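PDB 4D40: PILD processed protein from Shewanella oneidensis, which is a type IV pilin and probably serves, once processed by the prepilin peptidase PilD, as a subunit of adhesive surface pili. Local coordinates for residues Q10-T15 with Q34-S39; R22-S25 with L29-A32; F44-T49 with F55-V60; D67-L72 with T84-H89; L72-D75 with V79-P82. All coordinates share one frame; numbering follows the deposited sequence.

Contact 1: residues Q10-T15 with Q34-S39; sequences QQYLVT and QSLANS
Y12, on helix 2-27, and L36, in the extended loop that leads to strand 42-48, bring the two backbones together, yet their CA atoms stay 9.2 Å apart. That spacing is too wide for main chain to meet main chain, so one long side chain spans it. The Y12 ring does so because its CG stands anti to the backbone N (chi1 -177°), which sends the phenol outward from the helix to the loop. At its end, Y12 OH accepts a hydrogen bond from A37 N at 2.9 Å, fairly straight with an N-H...O angle of 162°. Water 1 lies a short 2.5 Å from Y12 OH and donates to S35 O at 2.9 Å, adding a solvent bridge to the same loop. Beside the hydroxyl end of the ring, L36 brings up its CD2 branch, which approaches Y12 CE2 to 4.1 Å as the two side chains meet at a slant; A37 adds its CB at 3.9 Å from Y12 OH. Toward the sheet, the Y12 ring also meets F44 of strand 42-48 edge-to-face, and L36 packs on F44 and Y46. In this αβ-loop of the pilin fold, which joins the N-terminal helix to the sheet, the chemistry is mixed: a polar grip on the loop backbone at the ring's far end and a small apolar patch beside it.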
# COMPACT_ATOMS: atom_id res chain seq x y z
N GLN A 10 -4.00 -3.35 4.92
CA GLN A 10 -3.72 -1.97 5.29
C GLN A 10 -2.48 -1.89 6.17
O GLN A 10 -1.62 -1.04 5.96
CB GLN A 10 -4.92 -1.35 6.02
CG GLN A 10 -6.07 -1.02 5.10
CD GLN A 10 -7.33 -0.58 5.82
OE1 GLN A 10 -7.29 -0.15 6.98
NE2 GLN A 10 -8.46 -0.68 5.14
N GLN A 11 -2.37 -2.80 7.13
CA GLN A 11 -1.23 -2.81 8.04
C GLN A 11 0.06 -3.04 7.28
O GLN A 11 1.10 -2.49 7.62
CB GLN A 11 -1.41 -3.88 9.11
CG GLN A 11 -2.44 -3.53 10.16
CD GLN A 11 -2.64 -4.65 11.17
OE1 GLN A 11 -3.18 -5.70 10.84
NE2 GLN A 11 -2.19 -4.42 12.40
N TYR A 12 -0.02 -3.85 6.22
CA TYR A 12 1.17 -4.18 5.44
C TYR A 12 1.57 -3.02 4.55
O TYR A 12 2.76 -2.78 4.34
CB TYR A 12 0.92 -5.43 4.60
CG TYR A 12 2.12 -5.90 3.81
CD1 TYR A 12 3.29 -6.24 4.46
CD2 TYR A 12 2.07 -6.01 2.43
CE1 TYR A 12 4.39 -6.67 3.75
CE2 TYR A 12 3.17 -6.45 1.72
CZ TYR A 12 4.33 -6.78 2.38
OH TYR A 12 5.43 -7.22 1.68
N LEU A 13 0.58 -2.30 4.03
CA LEU A 13 0.86 -1.08 3.26
C LEU A 13 1.57 -0.08 4.15
O LEU A 13 2.49 0.61 3.70
CB LEU A 13 -0.42 -0.48 2.69
CG LEU A 13 -1.12 -1.32 1.61
CD1 LEU A 13 -2.46 -0.71 1.26
CD2 LEU A 13 -0.26 -1.42 0.38
N VAL A 14 1.16 -0.02 5.41
CA VAL A 14 1.72 0.96 6.35
C VAL A 14 3.17 0.63 6.67
O VAL A 14 4.03 1.51 6.59
CB VAL A 14 0.87 1.04 7.64
CG1 VAL A 14 1.62 1.76 8.77
CG2 VAL A 14 -0.43 1.75 7.34
N THR A 15 3.47 -0.62 7.01
CA THR A 15 4.86 -0.95 7.34
C THR A 15 5.72 -0.83 6.08
O THR A 15 6.90 -0.50 6.16
CB THR A 15 4.99 -2.36 7.97
OG1 THR A 15 4.37 -3.33 7.12
CG2 THR A 15 4.33 -2.39 9.33
N GLN A 34 10.47 -2.07 -4.74
CA GLN A 34 10.31 -2.59 -3.39
C GLN A 34 9.73 -3.99 -3.49
O GLN A 34 8.74 -4.19 -4.20
CB GLN A 34 9.41 -1.69 -2.53
CG GLN A 34 9.28 -2.14 -1.07
CD GLN A 34 8.37 -1.24 -0.25
OE1 GLN A 34 7.39 -0.69 -0.76
NE2 GLN A 34 8.68 -1.10 1.04
N SER A 35 10.35 -4.95 -2.81
CA SER A 35 9.85 -6.31 -2.80
C SER A 35 8.66 -6.43 -1.86
O SER A 35 8.75 -6.08 -0.68
CB SER A 35 10.96 -7.28 -2.39
OG SER A 35 10.51 -8.63 -2.48
N LEU A 36 7.54 -6.91 -2.39
CA LEU A 36 6.32 -7.04 -1.62
C LEU A 36 5.79 -8.46 -1.75
O LEU A 36 5.95 -9.08 -2.79
CB LEU A 36 5.27 -6.04 -2.09
CG LEU A 36 5.65 -4.56 -1.99
CD1 LEU A 36 4.65 -3.72 -2.76
CD2 LEU A 36 5.70 -4.13 -0.53
N ALA A 37 5.18 -8.95 -0.68
CA ALA A 37 4.67 -10.32 -0.64
C ALA A 37 3.17 -10.35 -0.86
O ALA A 37 2.42 -9.77 -0.08
CB ALA A 37 5.01 -10.96 0.68
N ASN A 38 2.73 -11.04 -1.91
CA ASN A 38 1.31 -11.23 -2.15
C ASN A 38 0.71 -12.34 -1.30
O ASN A 38 1.42 -13.19 -0.77
CB ASN A 38 1.05 -11.53 -3.63
CG ASN A 38 1.33 -10.35 -4.52
OD1 ASN A 38 1.46 -9.23 -4.05
ND2 ASN A 38 1.43 -10.60 -5.82
N SER A 39 -0.61 -12.31 -1.18
CA SER A 39 -1.37 -13.33 -0.48
C SER A 39 -2.45 -13.86 -1.41
O SER A 39 -2.63 -13.33 -2.50
CB SER A 39 -2.02 -12.76 0.78
OG SER A 39 -3.14 -11.96 0.44
O HOH W 1 7.76 -6.54 2.04

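Contact 2: residues R22-S25 with L29-A32; sequences RHYS and LYPA
H23 and Y24, close to the C-terminal end of helix 2-27, face a returning extended segment, with Y24 and L29 bringing their CA atoms to 4.9 Å. The carbonyl of L29 is the polar focus. H23 ND1 donates to L29 O at 3.2 Å with an N-H...O angle of 147°, and the oxygen lies in the imidazole plane, at the ring edge. This is consistent with a proton on ND1, since a carbonyl oxygen can only accept. A second, weaker approach comes from Y24 CA, whose C-H points at the same L29 O from 3.4 Å. The ring's face is used as well: P31 CB sits over its centre, 3.8 Å from the centroid and 12° off the normal, a CH-pi contact. Here the chain leaves the long N-terminal helix of the pilin fold and doubles back as the start of the αβ-loop. Both helical rings have CG anti to the backbone N, which carries them out from the helix to the returning chain. Y24 puts CD2 over the centre of the Y30 ring, 3.5 Å from Y30 CZ, with the two planes inclined at an intermediate angle, while L29 N lies over a face of the Y24 ring toward its rim. The Y30 hydroxyl is hydrogen-bonded to E21 on the helix, and the Y30 ring meets F55 edge-to-face.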
# COMPACT_ATOMS: atom_id res chain seq x y z
N ARG A 22 12.39 5.27 5.36
CA ARG A 22 13.74 5.06 5.84
C ARG A 22 14.72 5.16 4.68
O ARG A 22 15.80 5.72 4.81
CB ARG A 22 13.87 3.71 6.55
CG ARG A 22 13.29 3.71 7.95
CD ARG A 22 13.73 2.48 8.74
NE ARG A 22 13.11 1.27 8.24
CZ ARG A 22 11.88 0.87 8.55
NH1 ARG A 22 11.12 1.59 9.37
NH2 ARG A 22 11.40 -0.26 8.03
N HIS A 23 14.31 4.61 3.53
CA HIS A 23 15.13 4.73 2.33
C HIS A 23 15.23 6.19 1.91
O HIS A 23 16.31 6.68 1.59
CB HIS A 23 14.54 3.89 1.20
CG HIS A 23 15.43 3.83 -0.01
ND1 HIS A 23 15.45 4.82 -0.97
CD2 HIS A 23 16.33 2.90 -0.40
CE1 HIS A 23 16.32 4.50 -1.91
NE2 HIS A 23 16.87 3.34 -1.59
N TYR A 24 14.08 6.87 1.92
CA TYR A 24 14.02 8.28 1.55
C TYR A 24 14.92 9.12 2.45
O TYR A 24 15.59 10.05 1.98
CB TYR A 24 12.57 8.79 1.62
CG TYR A 24 12.36 10.16 1.02
CD1 TYR A 24 12.60 11.31 1.76
CD2 TYR A 24 11.92 10.31 -0.29
CE1 TYR A 24 12.41 12.57 1.21
CE2 TYR A 24 11.73 11.56 -0.84
CZ TYR A 24 11.97 12.68 -0.09
OH TYR A 24 11.77 13.93 -0.65
N SER A 25 14.95 8.80 3.73
CA SER A 25 15.71 9.59 4.69
C SER A 25 17.22 9.48 4.46
O SER A 25 17.95 10.43 4.69
CB SER A 25 15.37 9.17 6.13
OG SER A 25 14.00 9.39 6.42
N LEU A 29 15.49 10.32 -1.93
CA LEU A 29 14.61 9.86 -3.00
C LEU A 29 14.00 8.52 -2.62
O LEU A 29 14.55 7.80 -1.80
CB LEU A 29 15.38 9.71 -4.32
CG LEU A 29 15.87 10.97 -5.03
CD1 LEU A 29 16.73 10.56 -6.21
CD2 LEU A 29 14.70 11.83 -5.49
N TYR A 30 12.86 8.18 -3.22
CA TYR A 30 12.31 6.84 -3.04
C TYR A 30 13.02 5.87 -3.98
O TYR A 30 13.58 6.29 -4.99
CB TYR A 30 10.80 6.84 -3.28
CG TYR A 30 10.05 7.60 -2.22
CD1 TYR A 30 9.99 7.12 -0.91
CD2 TYR A 30 9.41 8.80 -2.52
CE1 TYR A 30 9.30 7.82 0.07
CE2 TYR A 30 8.72 9.50 -1.54
CZ TYR A 30 8.68 9.01 -0.25
OH TYR A 30 7.99 9.71 0.72
N PRO A 31 13.01 4.57 -3.65
CA PRO A 31 13.71 3.57 -4.45
C PRO A 31 13.01 3.21 -5.75
O PRO A 31 11.81 3.42 -5.89
CB PRO A 31 13.76 2.35 -3.53
CG PRO A 31 12.58 2.51 -2.65
CD PRO A 31 12.46 3.99 -2.41
N ALA A 32 13.77 2.64 -6.68
CA ALA A 32 13.24 2.23 -7.97
C ALA A 32 12.23 1.09 -7.83
O ALA A 32 11.32 0.96 -8.65
CB ALA A 32 14.36 1.81 -8.90

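Contact 3: residues F44-T49 with F55-V60; sequences FSYTPT and FSLKAV
F44 to P48 pair with F55 to A59 as an antiparallel beta hairpin, the first two strands of the pilin sheet, with strand 42-48 at the sheet's edge within this chain. The strand axes approach to 4.6 Å and run 170° apart. Two hydrogen-bonded pairs, S45 with K58 and T47 with S56, supply four backbone bonds: S45 N to K58 O and K58 N to S45 O at 3.0 Å, with T47 and S56 exchanging a similar reciprocal pair. On the face of F44, Y46, P48, F55, L57 and A59, which looks to helix 2-27, F44 brings CE1 to 3.5 Å from A59 CB. Y46 lays its ring across the neighbouring strand: with CG anti to the backbone N (chi1 164°), CE1 comes 3.5 Å from F55 CB, and L57 CD2 lies at the ring edge. The rings of Y46 and F55 are mutually inclined, neither stacked nor edge-to-face. Y46 OH is hydrogen-bonded to P31 O in the loop after the helix. Replacing Y46 with an alanine would probably open a gap beside F55 CB and L57 CD2 and leave P31 O without this partner. The face carrying S45, T47, S56 and K58 is polar. Water 2 joins S45 OG and T47 OG1, both at 2.8 Å, and donates to S56 O, while K58, bent at its last torsion, gives NZ to S56 OG at 2.7 Å. The hairpin is thus amphipathic, with aromatic and aliphatic groups toward the helix and hydroxyls, water and an ammonium opposite.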
# COMPACT_ATOMS: atom_id res chain seq x y z
N PHE A 44 -0.01 -6.90 -4.04
CA PHE A 44 0.57 -5.61 -3.64
C PHE A 44 1.53 -5.08 -4.69
O PHE A 44 2.28 -5.85 -5.31
CB PHE A 44 1.29 -5.74 -2.30
CG PHE A 44 0.40 -6.16 -1.17
CD1 PHE A 44 -0.29 -5.22 -0.43
CD2 PHE A 44 0.24 -7.50 -0.86
CE1 PHE A 44 -1.11 -5.60 0.62
CE2 PHE A 44 -0.57 -7.89 0.19
CZ PHE A 44 -1.25 -6.93 0.92
N SER A 45 1.52 -3.76 -4.90
CA SER A 45 2.41 -3.13 -5.86
C SER A 45 2.96 -1.82 -5.31
O SER A 45 2.32 -1.16 -4.50
CB SER A 45 1.69 -2.88 -7.19
OG SER A 45 0.61 -1.97 -7.03
N TYR A 46 4.17 -1.50 -5.75
CA TYR A 46 4.84 -0.23 -5.45
C TYR A 46 5.16 0.47 -6.76
O TYR A 46 5.83 -0.12 -7.62
CB TYR A 46 6.11 -0.48 -4.65
CG TYR A 46 7.07 0.69 -4.60
CD1 TYR A 46 6.78 1.79 -3.82
CD2 TYR A 46 8.27 0.68 -5.30
CE1 TYR A 46 7.65 2.87 -3.75
CE2 TYR A 46 9.16 1.75 -5.23
CZ TYR A 46 8.83 2.84 -4.44
OH TYR A 46 9.69 3.92 -4.35
N THR A 47 4.68 1.70 -6.91
CA THR A 47 4.91 2.50 -8.10
C THR A 47 5.50 3.85 -7.72
O THR A 47 4.77 4.74 -7.28
CB THR A 47 3.61 2.73 -8.90
OG1 THR A 47 3.00 1.46 -9.18
CG2 THR A 47 3.88 3.44 -10.21
N PRO A 48 6.82 4.01 -7.89
CA PRO A 48 7.40 5.34 -7.66
C PRO A 48 7.05 6.29 -8.78
O PRO A 48 6.73 5.86 -9.89
CB PRO A 48 8.90 5.06 -7.63
CG PRO A 48 9.07 3.88 -8.52
CD PRO A 48 7.83 3.05 -8.36
N THR A 49 7.09 7.58 -8.50
CA THR A 49 6.97 8.56 -9.55
C THR A 49 8.25 8.58 -10.36
O THR A 49 9.29 8.10 -9.91
CB THR A 49 6.68 9.95 -9.00
OG1 THR A 49 7.75 10.34 -8.12
CG2 THR A 49 5.38 9.95 -8.23
N PHE A 55 5.32 8.22 -4.46
CA PHE A 55 5.00 6.83 -4.77
C PHE A 55 3.54 6.52 -4.51
O PHE A 55 2.83 7.27 -3.84
CB PHE A 55 5.87 5.86 -3.96
CG PHE A 55 5.54 5.83 -2.49
CD1 PHE A 55 4.47 5.11 -2.01
CD2 PHE A 55 6.33 6.52 -1.57
CE1 PHE A 55 4.17 5.08 -0.66
CE2 PHE A 55 6.04 6.49 -0.23
CZ PHE A 55 4.95 5.76 0.23
N SER A 56 3.11 5.37 -5.04
CA SER A 56 1.82 4.80 -4.71
C SER A 56 1.99 3.34 -4.36
O SER A 56 2.54 2.57 -5.16
CB SER A 56 0.84 4.94 -5.87
OG SER A 56 -0.35 4.22 -5.59
N LEU A 57 1.53 2.97 -3.17
CA LEU A 57 1.44 1.57 -2.76
C LEU A 57 -0.01 1.14 -2.94
O LEU A 57 -0.91 1.86 -2.52
CB LEU A 57 1.87 1.37 -1.31
CG LEU A 57 3.36 1.38 -1.02
CD1 LEU A 57 3.61 1.57 0.48
CD2 LEU A 57 4.00 0.09 -1.51
N LYS A 58 -0.24 -0.02 -3.56
CA LYS A 58 -1.61 -0.50 -3.72
C LYS A 58 -1.75 -1.93 -3.27
O LYS A 58 -0.82 -2.73 -3.37
CB LYS A 58 -2.08 -0.39 -5.16
CG LYS A 58 -2.09 1.03 -5.70
CD LYS A 58 -2.73 1.08 -7.07
CE LYS A 58 -3.12 2.49 -7.45
NZ LYS A 58 -1.92 3.33 -7.66
N ALA A 59 -2.95 -2.23 -2.78
CA ALA A 59 -3.38 -3.59 -2.47
C ALA A 59 -4.64 -3.88 -3.26
O ALA A 59 -5.70 -3.32 -2.97
CB ALA A 59 -3.62 -3.75 -0.99
N VAL A 60 -4.52 -4.75 -4.26
CA VAL A 60 -5.63 -5.08 -5.14
C VAL A 60 -6.23 -6.41 -4.74
O VAL A 60 -5.56 -7.43 -4.81
CB VAL A 60 -5.17 -5.15 -6.62
CG1 VAL A 60 -6.34 -5.54 -7.52
CG2 VAL A 60 -4.57 -3.83 -7.05
O HOH W 2 1.37 0.72 -7.05

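Contact 4: residues D67-L72 with T84-H89; sequences DPCGTL and TNCWSH
C69 and C86 are joined by a disulfide, their SG atoms 2.0 Å apart, and this covalent link is the tight part of the contact. Its torsion about the S-S bond is -95°, close to the unstrained right angle, and it brings the two CA atoms to 5.9 Å. Each sulfur stands anti to its own carbonyl carbon (chi1 -69° at C69, -73° at C86), and both cysteines are buried. The turn that presents C69 is ordered in its own right: D67 to G70 form a type I beta turn with G70 N bonded to D67 O, and D67 OD2 accepts from C69 N at 3.0 Å, an Asx turn whose donor comes from above the carboxylate plane. G70 adopts a positive phi, which favours glycine.

Away from the sulfurs the packing is looser. L72 CB comes only to 4.1 Å from W87 CZ2, at a slant to the indole, and the backbones there are 8.5 Å apart between CA atoms. N85 is solvent-exposed, and its O lies 4.1 Å from C69 SG. Such a disulfide-closed segment is consistent with the D-region of type IV pilins, the C-terminal portion bounded by two cysteines.

Several neighbours hold this end of the chain to the rest of the fold. R6 of helix 2-27 makes a salt bridge to D67 OD2 and a hydrogen bond to C86 O, Q10 of the same helix bonds to C86 O and S88 N, and W87 NE1 donates to V81 O of strand 80-81, which pairs with strand 72-75.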
# COMPACT_ATOMS: atom_id res chain seq x y z
N ASP A 67 -14.48 -7.81 -0.96
CA ASP A 67 -14.58 -6.72 -0.01
C ASP A 67 -15.01 -5.42 -0.69
O ASP A 67 -14.50 -5.08 -1.74
CB ASP A 67 -13.24 -6.54 0.69
CG ASP A 67 -13.28 -5.47 1.72
OD1 ASP A 67 -13.71 -5.76 2.85
OD2 ASP A 67 -12.91 -4.33 1.38
N PRO A 68 -15.96 -4.68 -0.07
CA PRO A 68 -16.53 -3.50 -0.74
C PRO A 68 -15.60 -2.29 -0.85
O PRO A 68 -15.97 -1.32 -1.51
CB PRO A 68 -17.75 -3.18 0.14
CG PRO A 68 -17.42 -3.74 1.48
CD PRO A 68 -16.65 -4.99 1.19
N CYS A 69 -14.43 -2.33 -0.23
CA CYS A 69 -13.48 -1.22 -0.35
C CYS A 69 -12.59 -1.38 -1.58
O CYS A 69 -11.87 -0.46 -1.95
CB CYS A 69 -12.63 -1.10 0.91
SG CYS A 69 -13.62 -0.54 2.31
N GLY A 70 -12.65 -2.54 -2.22
CA GLY A 70 -11.90 -2.77 -3.44
C GLY A 70 -10.42 -2.54 -3.27
O GLY A 70 -9.82 -2.96 -2.28
N THR A 71 -9.82 -1.86 -4.24
CA THR A 71 -8.39 -1.59 -4.19
C THR A 71 -8.07 -0.51 -3.18
O THR A 71 -8.69 0.55 -3.16
CB THR A 71 -7.87 -1.17 -5.57
OG1 THR A 71 -8.07 -2.24 -6.49
CG2 THR A 71 -6.38 -0.82 -5.50
N LEU A 72 -7.08 -0.80 -2.34
CA LEU A 72 -6.62 0.12 -1.32
C LEU A 72 -5.32 0.74 -1.77
O LEU A 72 -4.47 0.06 -2.34
CB LEU A 72 -6.40 -0.61 0.00
CG LEU A 72 -7.50 -1.57 0.44
CD1 LEU A 72 -6.97 -2.47 1.54
CD2 LEU A 72 -8.73 -0.81 0.89
N THR A 84 -12.92 7.47 2.57
CA THR A 84 -13.88 7.31 3.65
C THR A 84 -14.37 5.87 3.71
O THR A 84 -14.24 5.12 2.74
CB THR A 84 -15.08 8.29 3.48
OG1 THR A 84 -15.76 8.03 2.24
CG2 THR A 84 -14.61 9.74 3.50
N ASN A 85 -14.88 5.48 4.88
CA ASN A 85 -15.56 4.19 5.08
C ASN A 85 -14.69 2.93 5.08
O ASN A 85 -15.22 1.84 5.28
CB ASN A 85 -16.64 3.99 4.01
CG ASN A 85 -17.58 5.17 3.89
OD1 ASN A 85 -17.94 5.81 4.89
ND2 ASN A 85 -18.00 5.47 2.67
N CYS A 86 -13.38 3.04 4.89
CA CYS A 86 -12.58 1.84 4.60
C CYS A 86 -11.35 1.62 5.46
O CYS A 86 -11.09 0.50 5.90
CB CYS A 86 -12.16 1.87 3.14
SG CYS A 86 -13.55 1.49 2.06
N TRP A 87 -10.59 2.69 5.69
CA TRP A 87 -9.30 2.59 6.38
C TRP A 87 -9.44 2.72 7.89
O TRP A 87 -10.21 3.54 8.39
CB TRP A 87 -8.35 3.66 5.84
CG TRP A 87 -7.63 3.24 4.59
CD1 TRP A 87 -8.10 3.29 3.31
CD2 TRP A 87 -6.29 2.74 4.51
NE1 TRP A 87 -7.14 2.84 2.44
CE2 TRP A 87 -6.02 2.50 3.14
CE3 TRP A 87 -5.29 2.48 5.45
CZ2 TRP A 87 -4.80 2.00 2.70
CZ3 TRP A 87 -4.08 1.98 5.01
CH2 TRP A 87 -3.84 1.75 3.65
N SER A 88 -8.67 1.90 8.61
CA SER A 88 -8.63 1.93 10.07
C SER A 88 -7.19 1.94 10.56
O SER A 88 -6.93 1.68 11.74
CB SER A 88 -9.39 0.73 10.65
OG SER A 88 -10.78 0.89 10.47
N HIS A 89 -6.26 2.24 9.66
CA HIS A 89 -4.83 2.25 9.95
C HIS A 89 -4.15 3.37 9.18
O HIS A 89 -2.96 3.64 9.37
CB HIS A 89 -4.19 0.90 9.59
CG HIS A 89 -4.74 -0.25 10.37
ND1 HIS A 89 -4.23 -0.62 11.60
CD2 HIS A 89 -5.75 -1.11 10.10
CE1 HIS A 89 -4.90 -1.66 12.05
NE2 HIS A 89 -5.83 -1.98 11.17
OXT HIS A 89 -4.77 4.02 8.35

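Contact 5: residues L72-D75 with V79-P82; sequences LSLD and VRVP
S73 and V81 exchange two backbone bonds, S73 N to V81 O at 3.0 Å and V81 N to S73 O at 2.9 Å, forming the hydrogen-bonded pair of the hairpin between strands 72-75 and 80-81. V81 O also receives W87 NE1. Next along, D75 N donates to V79 O at 3.2 Å, in the carbonyl plane, and water 3 donates to that same oxygen and is also hydrogen-bonded to S73 OG at 2.8 Å. The return bond comes from a side chain: V79 N donates to D75 OD1 at 2.9 Å, approaching from above the carboxylate plane. D75 OD1 accepts K77 N of the turn as well. A leucine in place of D75 would probably leave V79 N and K77 N without their acceptor and set the turn free to move. On the other face L74 and R80 lie side by side, L74 CD1 reaching 3.3 Å from R80 NH1; R80 NH1 is hydrogen-bonded to G78 O, and R80 NE forms a salt bridge with the C-terminal carboxylate of H89. The hairpin's turn end is therefore closed by a carboxylate bonding main-chain N-H groups, where a further strand pair would have used a carbonyl.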
# COMPACT_ATOMS: atom_id res chain seq x y z
N LEU A 72 -7.08 -0.80 -2.34
CA LEU A 72 -6.62 0.12 -1.32
C LEU A 72 -5.32 0.74 -1.77
O LEU A 72 -4.47 0.06 -2.34
CB LEU A 72 -6.40 -0.61 0.00
CG LEU A 72 -7.50 -1.57 0.44
CD1 LEU A 72 -6.97 -2.47 1.54
CD2 LEU A 72 -8.73 -0.81 0.89
N SER A 73 -5.14 2.04 -1.53
CA SER A 73 -3.85 2.64 -1.84
C SER A 73 -3.42 3.61 -0.76
O SER A 73 -4.23 4.13 0.00
CB SER A 73 -3.88 3.35 -3.19
OG SER A 73 -4.68 4.51 -3.15
N LEU A 74 -2.11 3.84 -0.74
CA LEU A 74 -1.44 4.70 0.23
C LEU A 74 -0.27 5.36 -0.49
O LEU A 74 0.55 4.67 -1.07
CB LEU A 74 -0.97 3.87 1.42
CG LEU A 74 -0.08 4.56 2.46
CD1 LEU A 74 -0.77 5.79 2.99
CD2 LEU A 74 0.25 3.60 3.59
N ASP A 75 -0.20 6.70 -0.45
CA ASP A 75 0.89 7.40 -1.14
C ASP A 75 1.91 8.02 -0.18
O ASP A 75 1.82 7.87 1.04
CB ASP A 75 0.34 8.48 -2.10
CG ASP A 75 -0.26 9.69 -1.39
OD1 ASP A 75 -0.12 9.84 -0.16
OD2 ASP A 75 -0.87 10.51 -2.10
N VAL A 79 -1.86 9.75 2.12
CA VAL A 79 -3.24 9.75 1.67
C VAL A 79 -3.71 8.32 1.43
O VAL A 79 -3.06 7.55 0.71
CB VAL A 79 -3.43 10.58 0.39
CG1 VAL A 79 -4.86 10.46 -0.14
CG2 VAL A 79 -3.08 12.04 0.67
N ARG A 80 -4.83 7.99 2.05
CA ARG A 80 -5.37 6.63 2.00
C ARG A 80 -6.66 6.60 1.19
O ARG A 80 -7.53 7.45 1.37
CB ARG A 80 -5.59 6.11 3.42
CG ARG A 80 -4.29 5.89 4.18
CD ARG A 80 -4.42 6.33 5.64
NE ARG A 80 -3.47 5.65 6.52
CZ ARG A 80 -2.18 5.96 6.64
NH1 ARG A 80 -1.65 6.94 5.92
NH2 ARG A 80 -1.42 5.28 7.49
N VAL A 81 -6.75 5.63 0.30
CA VAL A 81 -7.90 5.48 -0.59
C VAL A 81 -8.46 4.07 -0.44
O VAL A 81 -7.69 3.12 -0.35
CB VAL A 81 -7.50 5.72 -2.06
CG1 VAL A 81 -8.67 5.46 -3.01
CG2 VAL A 81 -6.98 7.14 -2.23
N PRO A 82 -9.80 3.92 -0.42
CA PRO A 82 -10.85 4.95 -0.41
C PRO A 82 -10.76 5.90 0.78
O PRO A 82 -10.42 5.47 1.88
CB PRO A 82 -12.15 4.13 -0.35
CG PRO A 82 -11.79 2.80 -0.91
CD PRO A 82 -10.36 2.56 -0.53
O HOH W 3 -3.42 6.79 -2.08

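How the contacts relate
Along the chain contact 2 is nested inside the loop closed by contact 1, both on helix 2-27, and contacts 3, 4 and 5 follow, the last two sharing L72. Contacts 3 and 5, centres about 10 Å apart, are successive hairpins of one four-stranded antiparallel sheet, joined where strand 55-61 pairs with strand 72-75. Contact 1 lies about 10 Å from contact 3, between centres, and places the loop beside helix and sheet. Contacts 2 and 4 occupy opposite sides of the chain's centre, about 26 Å apart between centres, while the centres of contacts 4 and 5 are about 9 Å apart. The result is the pilin architecture: a long helix packed on a sheet, with a loop and a disulfide-closed tail.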